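PDB 1YSQ: DNA-binding transcriptional repressor YiaJ from Escherichia coli, which represses transcription of the yiaKLMNOPQRS operon, whose products may serve in the utilization of 2,3-diketo-L-gulonate. Local coordinates for residues R170-A173 against Q174-N178; L111-I114 against R115-G118; T54-Y57 against I58-M62; H61-L64 against Y65-A68; T154-L157 against K158-E162. One frame throughout, in Å; residues are numbered along the deposited sequence.

Contact 1. Residues R170-A173 against Q174-N178; sequences RETA and QAISN
Arg170 and Gln174, one helical turn apart, lie side by side and point the same way, with Arg170 CG 3.8 Å from Gln174 CD. Their flat ends are turned steeply against each other, the guanidinium and amide planes 67° apart, and Gln174 NE2 comes in at the guanidinium edge, near its plane. A water also at that edge, in the plane, ties the pair: it accepts from Arg170 NE at 3.2 Å and donates to Gln174 OE1 at 2.8 Å. The bend at chi3 of Arg170 (56°) swings NE round to this water. Glu171 crosses Gln174 at a slant, its CG 4.1 Å from Gln174 OE1, and the carboxylate and amide planes differ by only 18°. Both segments belong to helix 162-182 of the IclR-type effector-binding domain, so the i to i+4 ladder runs beneath these side chains; in its first rung Gln174 N reaches Arg170 O at 2.8 Å, nearly along the C=O axis. On another face, Thr172 and Ile176 run alongside each other, with Thr172 CG2 4.2 Å from Ile176 CD1, and both touch helix 8-25. Thr172 OG1 is bonded back to Pro168 O. Ala173 packs on Val135 of strand 130-137, while Ser177 N donates to Ala173 O at 2.9 Å and Ser177 OG is held by Phe138 O.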
loop_
_atom_site.group_PDB
_atom_site.type_symbol
_atom_site.label_atom_id
_atom_site.label_comp_id
_atom_site.label_asym_id
_atom_site.label_seq_id
_atom_site.Cartn_x
_atom_site.Cartn_y
_atom_site.Cartn_z
ATOM N N ARG A 170 2.469 -10.733 1.958
ATOM C CA ARG A 170 2.821 -10.606 3.365
ATOM C C ARG A 170 4.195 -11.232 3.657
ATOM O O ARG A 170 5.009 -10.664 4.407
ATOM C CB ARG A 170 1.739 -11.189 4.265
ATOM C CG ARG A 170 2.155 -11.218 5.748
ATOM C CD ARG A 170 1.099 -11.806 6.660
ATOM N NE ARG A 170 0.717 -13.154 6.232
ATOM C CZ ARG A 170 -0.476 -13.479 5.735
ATOM N NH1 ARG A 170 -1.440 -12.557 5.613
ATOM N NH2 ARG A 170 -0.703 -14.727 5.370
ATOM N N GLU A 171 4.470 -12.381 3.045
ATOM C CA GLU A 171 5.773 -13.026 3.229
ATOM C C GLU A 171 6.912 -12.089 2.793
ATOM O O GLU A 171 7.970 -12.047 3.428
ATOM C CB GLU A 171 5.828 -14.352 2.478
ATOM C CG GLU A 171 5.027 -15.453 3.166
ATOM C CD GLU A 171 4.781 -16.662 2.284
ATOM O OE1 GLU A 171 5.222 -16.661 1.115
ATOM O OE2 GLU A 171 4.136 -17.611 2.765
ATOM N N THR A 172 6.672 -11.353 1.706
ATOM C CA THR A 172 7.614 -10.357 1.200
ATOM C C THR A 172 7.852 -9.240 2.229
ATOM O O THR A 172 9.011 -8.958 2.560
ATOM C CB THR A 172 7.109 -9.815 -0.150
ATOM O OG1 THR A 172 7.084 -10.884 -1.122
ATOM C CG2 THR A 172 8.068 -8.768 -0.738
ATOM N N ALA A 173 6.769 -8.628 2.744
ATOM C CA ALA A 173 6.876 -7.600 3.771
ATOM C C ALA A 173 7.577 -8.121 5.028
ATOM O O ALA A 173 8.388 -7.422 5.607
ATOM C CB ALA A 173 5.502 -7.029 4.136
ATOM N N GLN A 174 7.254 -9.341 5.446
ATOM C CA GLN A 174 7.868 -9.932 6.634
ATOM C C GLN A 174 9.385 -10.046 6.485
ATOM O O GLN A 174 10.121 -9.722 7.414
ATOM C CB GLN A 174 7.279 -11.315 6.923
ATOM C CG GLN A 174 5.897 -11.289 7.584
ATOM C CD GLN A 174 5.214 -12.670 7.578
ATOM O OE1 GLN A 174 5.508 -13.524 6.725
ATOM N NE2 GLN A 174 4.320 -12.889 8.535
ATOM N N ALA A 175 9.839 -10.502 5.316
ATOM C CA ALA A 175 11.267 -10.656 5.039
ATOM C C ALA A 175 12.000 -9.302 5.101
ATOM O O ALA A 175 13.054 -9.185 5.744
ATOM C CB ALA A 175 11.479 -11.331 3.687
ATOM N N ILE A 176 11.424 -8.289 4.447
ATOM C CA ILE A 176 11.939 -6.918 4.520
ATOM C C ILE A 176 11.983 -6.406 5.967
ATOM O O ILE A 176 12.996 -5.877 6.416
ATOM C CB ILE A 176 11.096 -5.958 3.623
ATOM C CG1 ILE A 176 11.155 -6.407 2.150
ATOM C CG2 ILE A 176 11.556 -4.482 3.805
ATOM C CD1 ILE A 176 10.120 -5.729 1.221
ATOM N N SER A 177 10.882 -6.562 6.691
ATOM C CA SER A 177 10.816 -6.113 8.075
ATOM C C SER A 177 11.864 -6.807 8.962
ATOM O O SER A 177 12.518 -6.156 9.803
ATOM C CB SER A 177 9.419 -6.359 8.633
ATOM O OG SER A 177 9.394 -6.101 10.017
ATOM N N ASN A 178 12.007 -8.117 8.767
ATOM C CA ASN A 178 12.944 -8.942 9.530
ATOM C C ASN A 178 14.386 -8.529 9.262
ATOM O O ASN A 178 15.172 -8.376 10.193
ATOM C CB ASN A 178 12.731 -10.435 9.221
ATOM C CG ASN A 178 11.475 -10.993 9.877
ATOM O OD1 ASN A 178 10.930 -10.390 10.812
ATOM N ND2 ASN A 178 11.004 -12.149 9.390
HETATM O O HOH W 1 3.264 -15.119 6.471
#

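Contact 2. Residues L111-I114 against R115-G118; sequences LAHI and RESG
The Glu116 carboxylate and the His113 ring stand almost perpendicular, their planes 80° apart, with Glu116 OE1 approaching His113 ND1 obliquely at 4.0 Å. This is nearness of two ionisable groups, not a salt bridge. One face of the carboxylate is laid over the carbonyl of Ala112, whose O sits straight above the carboxylate carbon, 3.1 Å from Glu116 CD. The same Ala112 O accepts the backbone N of Glu116 at 3.0 Å, and at the end of the carboxylate Glu116 OE2 skirts the methyl Ala112 CB. The contact is the last turn of helix 104-117, which breaks at Gly118. There the backbone turns to a positive phi of 75°, a conformation that favours glycine, and Gly118 N still closes on Ile114 O at 2.7 Å. One residue earlier, Ser117 grips His113 O twice, through its backbone N at 3.0 Å and through OG at the same 3.0 Å, the two donors coming from opposite faces of the carbonyl plane. A chi1 of 72° folds OG back between the backbone N and the carbonyl carbon, within reach of that oxygen; OG is also hydrogen-bonded to Ala119 N, so one hydroxyl joins the helix end to the chain that leaves it. Ile114, on the buried side, packs on Lys71, Ile72 and Ala75 of helix 68-75, and Leu111 meets Ala75 as well.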
loop_
_atom_site.group_PDB
_atom_site.type_symbol
_atom_site.label_atom_id
_atom_site.label_comp_id
_atom_site.label_asym_id
_atom_site.label_seq_id
_atom_site.Cartn_x
_atom_site.Cartn_y
_atom_site.Cartn_z
ATOM N N LEU A 111 -10.486 1.597 8.863
ATOM C CA LEU A 111 -9.200 1.591 9.534
ATOM C C LEU A 111 -9.141 0.560 10.653
ATOM O O LEU A 111 -8.096 -0.025 10.877
ATOM C CB LEU A 111 -8.847 2.988 10.066
ATOM C CG LEU A 111 -8.542 4.067 9.019
ATOM C CD1 LEU A 111 -8.190 5.372 9.734
ATOM C CD2 LEU A 111 -7.424 3.631 8.072
ATOM N N ALA A 112 -10.258 0.351 11.350
ATOM C CA ALA A 112 -10.325 -0.708 12.358
ATOM C C ALA A 112 -10.071 -2.088 11.746
ATOM O O ALA A 112 -9.314 -2.863 12.302
ATOM C CB ALA A 112 -11.664 -0.668 13.086
ATOM N N HIS A 113 -10.689 -2.390 10.596
ATOM C CA HIS A 113 -10.441 -3.648 9.907
ATOM C C HIS A 113 -8.982 -3.805 9.493
ATOM O O HIS A 113 -8.426 -4.904 9.606
ATOM C CB HIS A 113 -11.341 -3.832 8.667
ATOM C CG HIS A 113 -12.807 -3.915 8.975
ATOM N ND1 HIS A 113 -13.318 -4.686 10.000
ATOM C CD2 HIS A 113 -13.875 -3.330 8.381
ATOM C CE1 HIS A 113 -14.633 -4.569 10.026
ATOM N NE2 HIS A 113 -14.998 -3.751 9.055
ATOM N N ILE A 114 -8.379 -2.740 8.950
ATOM C CA ILE A 114 -6.955 -2.788 8.567
ATOM C C ILE A 114 -6.023 -3.020 9.764
ATOM O O ILE A 114 -5.079 -3.813 9.688
ATOM C CB ILE A 114 -6.542 -1.475 7.810
ATOM C CG1 ILE A 114 -7.297 -1.389 6.473
ATOM C CG2 ILE A 114 -5.039 -1.455 7.563
ATOM C CD1 ILE A 114 -7.359 0.055 5.884
ATOM N N ARG A 115 -6.274 -2.299 10.857
ATOM C CA ARG A 115 -5.456 -2.420 12.072
ATOM C C ARG A 115 -5.531 -3.839 12.659
ATOM O O ARG A 115 -4.520 -4.419 13.075
ATOM C CB ARG A 115 -5.872 -1.363 13.106
ATOM C CG ARG A 115 -5.077 -1.414 14.444
ATOM C CD ARG A 115 -3.551 -1.218 14.292
ATOM N NE ARG A 115 -2.859 -1.394 15.579
ATOM C CZ ARG A 115 -2.435 -2.562 16.059
ATOM N NH1 ARG A 115 -2.610 -3.670 15.352
ATOM N NH2 ARG A 115 -1.810 -2.624 17.242
ATOM N N GLU A 116 -6.727 -4.412 12.638
ATOM C CA GLU A 116 -6.927 -5.771 13.138
ATOM C C GLU A 116 -6.240 -6.826 12.263
ATOM O O GLU A 116 -5.530 -7.698 12.766
ATOM C CB GLU A 116 -8.429 -6.066 13.244
ATOM C CG GLU A 116 -9.089 -5.352 14.413
ATOM C CD GLU A 116 -10.543 -5.043 14.153
ATOM O OE1 GLU A 116 -11.137 -5.654 13.240
ATOM O OE2 GLU A 116 -11.084 -4.182 14.869
ATOM N N SER A 117 -6.461 -6.749 10.948
ATOM C CA SER A 117 -5.993 -7.782 10.027
ATOM C C SER A 117 -4.568 -7.574 9.533
ATOM O O SER A 117 -3.921 -8.532 9.086
ATOM C CB SER A 117 -6.921 -7.865 8.803
ATOM O OG SER A 117 -6.725 -6.722 7.990
ATOM N N GLY A 118 -4.087 -6.336 9.577
ATOM C CA GLY A 118 -2.761 -6.033 9.048
ATOM C C GLY A 118 -2.688 -5.999 7.520
ATOM O O GLY A 118 -1.629 -6.256 6.930
#

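Contact 3. Residues T54-Y57 against I58-M62; sequences TRAY and IGQHM
Tyr57 and Gln60 are the ends of a type II beta turn that leads the chain into strand 61-63, outermost in the antiparallel sheet of this chain. Ile58, the second residue of the turn, sets its carbonyl O at the edge of the Tyr57 ring, 3.5 Å from CD1. Gly59 follows at the third position with a phi of 101°, where a side chain would jam against the carbonyl before it. Gln60 closes the turn, its N donating to Tyr57 O at 3.0 Å, and the backbone of both Gly59 and Gln60 bonds to Leu41 of strand 38-45. The side chain of Gln60 then carries the contact. Its CB makes a CH-pi contact with the Tyr57 ring, 3.7 Å from the centroid and almost on the ring normal. With CG anti to the backbone N (chi1 -175°), the extended chain runs across the ring and its amide is stacked, offset toward CE2, with Gln60 CD 3.9 Å from Tyr57 CE2 and the planes 22° apart. A glycine at Gln60 would probably leave this ring face without its cover and the phenol able to swing. At the far end Gln60 OE1 rests against Ala56, 3.2 Å from CA and 3.3 Å from CB.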
loop_
_atom_site.group_PDB
_atom_site.type_symbol
_atom_site.label_atom_id
_atom_site.label_comp_id
_atom_site.label_asym_id
_atom_site.label_seq_id
_atom_site.Cartn_x
_atom_site.Cartn_y
_atom_site.Cartn_z
ATOM N N THR A 54 -0.341 0.797 -14.129
ATOM C CA THR A 54 -0.850 2.011 -13.506
ATOM C C THR A 54 0.034 3.189 -13.906
ATOM O O THR A 54 1.163 3.001 -14.384
ATOM C CB THR A 54 -0.856 1.884 -11.980
ATOM O OG1 THR A 54 0.499 1.960 -11.483
ATOM C CG2 THR A 54 -1.387 0.488 -11.545
ATOM N N ARG A 55 -0.480 4.392 -13.681
ATOM C CA ARG A 55 0.260 5.627 -13.962
ATOM C C ARG A 55 1.157 6.034 -12.800
ATOM O O ARG A 55 1.855 7.056 -12.871
ATOM C CB ARG A 55 -0.714 6.763 -14.268
ATOM C CG ARG A 55 -1.479 6.581 -15.581
ATOM C CD ARG A 55 -2.241 7.831 -16.047
ATOM N NE ARG A 55 -3.651 7.848 -15.634
ATOM C CZ ARG A 55 -4.554 6.903 -15.909
ATOM N NH1 ARG A 55 -4.221 5.819 -16.609
ATOM N NH2 ARG A 55 -5.805 7.048 -15.482
ATOM N N ALA A 56 1.149 5.241 -11.725
ATOM C CA ALA A 56 2.065 5.498 -10.602
ATOM C C ALA A 56 3.539 5.517 -11.043
ATOM O O ALA A 56 3.934 4.802 -11.963
ATOM C CB ALA A 56 1.857 4.466 -9.494
ATOM N N TYR A 57 4.345 6.328 -10.359
ATOM C CA TYR A 57 5.753 6.517 -10.702
ATOM C C TYR A 57 6.553 6.816 -9.445
ATOM O O TYR A 57 6.015 7.336 -8.469
ATOM C CB TYR A 57 5.916 7.680 -11.698
ATOM C CG TYR A 57 5.267 8.968 -11.216
ATOM C CD1 TYR A 57 6.004 9.931 -10.514
ATOM C CD2 TYR A 57 3.923 9.228 -11.479
ATOM C CE1 TYR A 57 5.415 11.114 -10.068
ATOM C CE2 TYR A 57 3.304 10.407 -11.016
ATOM C CZ TYR A 57 4.062 11.337 -10.321
ATOM O OH TYR A 57 3.466 12.495 -9.902
ATOM N N ILE A 58 7.841 6.498 -9.492
ATOM C CA ILE A 58 8.747 6.759 -8.386
ATOM C C ILE A 58 8.803 8.264 -8.121
ATOM O O ILE A 58 9.007 9.066 -9.044
ATOM C CB ILE A 58 10.155 6.150 -8.668
ATOM C CG1 ILE A 58 10.061 4.618 -8.697
ATOM C CG2 ILE A 58 11.218 6.679 -7.664
ATOM C CD1 ILE A 58 11.323 3.906 -9.273
ATOM N N GLY A 59 8.579 8.631 -6.865
ATOM C CA GLY A 59 8.550 10.027 -6.460
ATOM C C GLY A 59 7.137 10.559 -6.309
ATOM O O GLY A 59 6.933 11.648 -5.766
ATOM N N GLN A 60 6.145 9.785 -6.750
ATOM C CA GLN A 60 4.756 10.220 -6.613
ATOM C C GLN A 60 4.359 10.368 -5.132
ATOM O O GLN A 60 4.755 9.537 -4.300
ATOM C CB GLN A 60 3.818 9.226 -7.282
ATOM C CG GLN A 60 2.347 9.651 -7.292
ATOM C CD GLN A 60 1.488 8.674 -8.070
ATOM O OE1 GLN A 60 1.813 7.493 -8.147
ATOM N NE2 GLN A 60 0.399 9.158 -8.646
ATOM N N HIS A 61 3.570 11.400 -4.831
ATOM C CA HIS A 61 2.955 11.562 -3.508
ATOM C C HIS A 61 1.501 11.140 -3.588
ATOM O O HIS A 61 0.726 11.668 -4.378
ATOM C CB HIS A 61 3.041 13.005 -3.019
ATOM C CG HIS A 61 4.434 13.465 -2.708
ATOM N ND1 HIS A 61 4.685 14.633 -2.019
ATOM C CD2 HIS A 61 5.644 12.913 -2.967
ATOM C CE1 HIS A 61 5.991 14.784 -1.872
ATOM N NE2 HIS A 61 6.595 13.747 -2.425
ATOM N N MET A 62 1.156 10.157 -2.763
ATOM C CA MET A 62 -0.117 9.500 -2.824
ATOM C C MET A 62 -0.933 9.962 -1.542
ATOM O O MET A 62 -0.423 9.824 -0.419
ATOM C CB MET A 62 0.206 7.962 -3.034
ATOM C CG MET A 62 1.837 7.463 -3.725
ATOM S SD MET A 62 1.466 5.816 -4.041
ATOM C CE MET A 62 2.487 5.127 -2.919
#

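Contact 4. Residues H61-L64 against Y65-A68; sequences HMPL and YCSA. With PO4 (phosphate ion), chain B.
Apolar packing joins Pro63 to Tyr65 and Cys66. Pro63 CB meets the Tyr65 ring obliquely, 3.8 Å from CE2. Pro63 CB also lies 3.9 Å from Cys66 SG. Cys66 itself puts CB over the centre of one face of the Tyr65 ring, and its chi1 of 57° turns SG to the proline. The chain also packs on its own backbone, with Ser67 CB 3.3 Å from Pro63 O. Polar contacts gather at Ser67 and a bound phosphate ion, probably taken from the crystallisation liquor. Ser67 OG lies 3.1 Å from phosphate O4 and 3.2 Å from O2, two acceptors competing for one proton, while Ala68 N donates to phosphate O1 at 3.0 Å. Met69 N and Ser149 OG also bond the ion. Ser67 is the N-cap of helix 68-75, its OG also bonded to Gly70 N, so the anion is seated at a helix start, where the first backbone N-H groups and the helix dipole would probably favour negative charge. A site between this helix start and strand 146-153 is consistent with the effector pocket of IclR-family regulators, though the ion itself does not establish the ligand. Further out, Tyr65 OH bonds Gln94 O and the ring touches Trp86 of helix 79-88. Leu64 packs on Tyr81 and Tyr85 of that helix and on Arg34 of strand 28-35, so this short loop connects strand 61-63, outermost within this chain, to helix 68-75 with helix 79-88 against it.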
loop_
_atom_site.group_PDB
_atom_site.type_symbol
_atom_site.label_atom_id
_atom_site.label_comp_id
_atom_site.label_asym_id
_atom_site.label_seq_id
_atom_site.Cartn_x
_atom_site.Cartn_y
_atom_site.Cartn_z
ATOM N N HIS A 61 3.570 11.400 -4.831
ATOM C CA HIS A 61 2.955 11.562 -3.508
ATOM C C HIS A 61 1.501 11.140 -3.588
ATOM O O HIS A 61 0.726 11.668 -4.378
ATOM C CB HIS A 61 3.041 13.005 -3.019
ATOM C CG HIS A 61 4.434 13.465 -2.708
ATOM N ND1 HIS A 61 4.685 14.633 -2.019
ATOM C CD2 HIS A 61 5.644 12.913 -2.967
ATOM C CE1 HIS A 61 5.991 14.784 -1.872
ATOM N NE2 HIS A 61 6.595 13.747 -2.425
ATOM N N MET A 62 1.156 10.157 -2.763
ATOM C CA MET A 62 -0.117 9.500 -2.824
ATOM C C MET A 62 -0.933 9.962 -1.542
ATOM O O MET A 62 -0.423 9.824 -0.419
ATOM C CB MET A 62 0.206 7.962 -3.034
ATOM C CG MET A 62 1.837 7.463 -3.725
ATOM S SD MET A 62 1.466 5.816 -4.041
ATOM C CE MET A 62 2.487 5.127 -2.919
ATOM N N PRO A 63 -2.135 10.583 -1.667
ATOM C CA PRO A 63 -2.885 11.001 -0.454
ATOM C C PRO A 63 -3.285 9.798 0.412
ATOM O O PRO A 63 -3.588 8.722 -0.119
ATOM C CB PRO A 63 -4.155 11.668 -1.001
ATOM C CG PRO A 63 -3.848 11.995 -2.436
ATOM C CD PRO A 63 -2.888 10.910 -2.897
ATOM N N LEU A 64 -3.260 9.967 1.725
ATOM C CA LEU A 64 -3.524 8.838 2.627
ATOM C C LEU A 64 -4.901 8.195 2.433
ATOM O O LEU A 64 -5.020 6.970 2.514
ATOM C CB LEU A 64 -3.353 9.255 4.094
ATOM C CG LEU A 64 -1.944 9.726 4.537
ATOM C CD1 LEU A 64 -1.944 10.016 6.034
ATOM C CD2 LEU A 64 -0.836 8.759 4.181
ATOM N N TYR A 65 -5.925 9.017 2.175
ATOM C CA TYR A 65 -7.321 8.553 2.230
ATOM C C TYR A 65 -7.729 7.629 1.072
ATOM O O TYR A 65 -8.694 6.884 1.197
ATOM C CB TYR A 65 -8.293 9.744 2.319
ATOM C CG TYR A 65 -8.599 10.366 0.973
ATOM C CD1 TYR A 65 -9.792 10.074 0.297
ATOM C CD2 TYR A 65 -7.682 11.229 0.365
ATOM C CE1 TYR A 65 -10.067 10.618 -0.963
ATOM C CE2 TYR A 65 -7.943 11.796 -0.885
ATOM C CZ TYR A 65 -9.138 11.476 -1.546
ATOM O OH TYR A 65 -9.401 12.049 -2.774
ATOM N N CYS A 66 -7.005 7.697 -0.052
ATOM C CA CYS A 66 -7.372 6.937 -1.261
ATOM C C CYS A 66 -6.274 5.950 -1.696
ATOM O O CYS A 66 -6.377 5.329 -2.746
ATOM C CB CYS A 66 -7.753 7.901 -2.415
ATOM S SG CYS A 66 -6.436 9.067 -2.825
ATOM N N SER A 67 -5.234 5.816 -0.871
ATOM C CA SER A 67 -4.108 4.911 -1.110
ATOM C C SER A 67 -4.224 3.757 -0.129
ATOM O O SER A 67 -4.344 3.984 1.081
ATOM C CB SER A 67 -2.778 5.648 -0.895
ATOM O OG SER A 67 -1.667 4.774 -0.745
ATOM N N ALA A 68 -4.173 2.523 -0.631
ATOM C CA ALA A 68 -4.196 1.355 0.268
ATOM C C ALA A 68 -3.043 1.399 1.287
ATOM O O ALA A 68 -3.251 1.182 2.492
ATOM C CB ALA A 68 -4.191 0.038 -0.527
HETATM P P PO4 B . -1.679 2.056 -3.221
HETATM O O1 PO4 B . -3.207 2.032 -3.406
HETATM O O2 PO4 B . -1.273 1.770 -1.811
HETATM O O3 PO4 B . -0.983 1.095 -4.167
HETATM O O4 PO4 B . -1.248 3.472 -3.570
#

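Contact 5. Residues T154-L157 against K158-E162; sequences TSRL and KQVGE
Val160 lays its CG1 over one face of the Arg156 guanidinium, 3.3 Å from CZ and above the middle of the group, a tight fit. Gln159 takes the edge of the same group: Arg156 NH1 donates to Gln159 OE1 at 2.8 Å, the oxygen lying close to the guanidinium plane, while the amide plane stands nearly square to it, 87° away. Face and edge together fix how the guanidinium is turned. The kink at chi2 of Arg156 (62°) folds the chain back over the following turn to reach both partners. An alanine in place of Val160 would remove the methyl from this face and is likely to leave the guanidinium freer to turn about its hydrogen bond to Gln159. A phosphate ion, probably from the crystallisation liquor, lies about 3 Å from the Arg156 side chain at the nearest atoms. Residues 154-160 form the short helix that follows strand 146-153 in the IclR effector domain. It ends at Gly161, whose N bonds Leu157 O at 2.8 Å; with a phi of 97° this position calls for glycine, and it doubles as N-cap of helix 162-182. Leu157 turns inward, its CD1 3.9 Å from Glu162 N, and packs on Met121 of strand 120-123 and on Ser131 and Ile133 of strand 130-137. Thr154 and Lys158 lie side by side along the helix, Thr154 CG2 3.8 Å from Lys158 CE, while Thr154 OG1 is bonded to Ser131 OG.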
loop_
_atom_site.group_PDB
_atom_site.type_symbol
_atom_site.label_atom_id
_atom_site.label_comp_id
_atom_site.label_asym_id
_atom_site.label_seq_id
_atom_site.Cartn_x
_atom_site.Cartn_y
_atom_site.Cartn_z
ATOM N N THR A 154 -9.258 -5.319 -11.279
ATOM C CA THR A 154 -10.287 -5.845 -10.393
ATOM C C THR A 154 -10.760 -7.206 -10.911
ATOM O O THR A 154 -11.002 -8.134 -10.138
ATOM C CB THR A 154 -11.458 -4.881 -10.368
ATOM O OG1 THR A 154 -10.976 -3.586 -9.992
ATOM C CG2 THR A 154 -12.451 -5.273 -9.262
ATOM N N SER A 155 -10.859 -7.285 -12.234
ATOM C CA SER A 155 -11.241 -8.488 -12.940
ATOM C C SER A 155 -10.315 -9.644 -12.575
ATOM O O SER A 155 -10.782 -10.740 -12.218
ATOM C CB SER A 155 -11.180 -8.223 -14.437
ATOM O OG SER A 155 -11.914 -9.213 -15.102
ATOM N N ARG A 156 -9.003 -9.406 -12.658
ATOM C CA ARG A 156 -8.052 -10.451 -12.325
ATOM C C ARG A 156 -8.093 -10.790 -10.834
ATOM O O ARG A 156 -8.018 -11.957 -10.455
ATOM C CB ARG A 156 -6.625 -10.096 -12.768
ATOM C CG ARG A 156 -5.639 -11.230 -12.540
ATOM C CD ARG A 156 -5.979 -12.493 -13.326
ATOM N NE ARG A 156 -4.958 -13.531 -13.177
ATOM C CZ ARG A 156 -5.165 -14.839 -13.339
ATOM N NH1 ARG A 156 -6.367 -15.309 -13.661
ATOM N NH2 ARG A 156 -4.160 -15.683 -13.170
ATOM N N LEU A 157 -8.231 -9.771 -9.993
ATOM C CA LEU A 157 -8.275 -10.006 -8.549
ATOM C C LEU A 157 -9.441 -10.932 -8.155
ATOM O O LEU A 157 -9.298 -11.819 -7.300
ATOM C CB LEU A 157 -8.380 -8.677 -7.811
ATOM C CG LEU A 157 -8.476 -8.759 -6.283
ATOM C CD1 LEU A 157 -7.266 -9.480 -5.709
ATOM C CD2 LEU A 157 -8.587 -7.364 -5.743
ATOM N N LYS A 158 -10.585 -10.735 -8.793
ATOM C CA LYS A 158 -11.739 -11.591 -8.528
ATOM C C LYS A 158 -11.461 -13.035 -8.938
ATOM O O LYS A 158 -11.907 -13.971 -8.274
ATOM C CB LYS A 158 -12.986 -11.031 -9.207
ATOM C CG LYS A 158 -13.645 -9.944 -8.377
ATOM C CD LYS A 158 -14.563 -9.072 -9.195
ATOM C CE LYS A 158 -15.084 -7.897 -8.362
ATOM N NZ LYS A 158 -15.954 -7.006 -9.199
ATOM N N GLN A 159 -10.687 -13.209 -10.008
ATOM C CA GLN A 159 -10.331 -14.526 -10.509
ATOM C C GLN A 159 -9.353 -15.260 -9.601
ATOM O O GLN A 159 -9.506 -16.457 -9.360
ATOM C CB GLN A 159 -9.714 -14.420 -11.910
ATOM C CG GLN A 159 -10.673 -13.997 -13.000
ATOM C CD GLN A 159 -10.008 -13.983 -14.372
ATOM O OE1 GLN A 159 -8.795 -14.073 -14.472
ATOM N NE2 GLN A 159 -10.811 -13.887 -15.424
ATOM N N VAL A 160 -8.345 -14.551 -9.097
ATOM C CA VAL A 160 -7.303 -15.201 -8.291
ATOM C C VAL A 160 -7.543 -15.187 -6.780
ATOM O O VAL A 160 -7.121 -16.114 -6.092
ATOM C CB VAL A 160 -5.897 -14.665 -8.605
ATOM C CG1 VAL A 160 -5.538 -15.013 -10.034
ATOM C CG2 VAL A 160 -5.845 -13.181 -8.415
ATOM N N GLY A 161 -8.202 -14.146 -6.283
ATOM C CA GLY A 161 -8.545 -14.017 -4.878
ATOM C C GLY A 161 -7.556 -13.170 -4.077
ATOM O O GLY A 161 -6.328 -13.279 -4.284
ATOM N N GLU A 162 -8.078 -12.354 -3.160
ATOM C CA GLU A 162 -7.232 -11.487 -2.327
ATOM C C GLU A 162 -6.314 -12.280 -1.421
ATOM O O GLU A 162 -5.121 -11.989 -1.347
ATOM C CB GLU A 162 -8.027 -10.490 -1.460
ATOM C CG GLU A 162 -7.089 -9.559 -0.681
ATOM C CD GLU A 162 -7.613 -9.012 0.641
ATOM O OE1 GLU A 162 -8.736 -9.352 1.069
ATOM O OE2 GLU A 162 -6.887 -8.204 1.264
#

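Contacts 3 and 4 share His61 and Met62, and their centres are 11 Å apart: the turn of contact 3 leads into strand 61-63, whose far end runs into the phosphate site of contact 4. The centre of contact 2 is 16 Å from that of contact 4, and the helix 68-75 capped by Ser67 packs against the helix of contact 2. Contacts 5 and 1 follow each other on successive helices, joined at Gly161, yet their centres are 23 Å apart. The centres of contacts 1 and 4 are 22 Å apart, on opposite sides of the chain's centre. The phosphate near Arg156 in contact 5 is a different ion from that of contact 4.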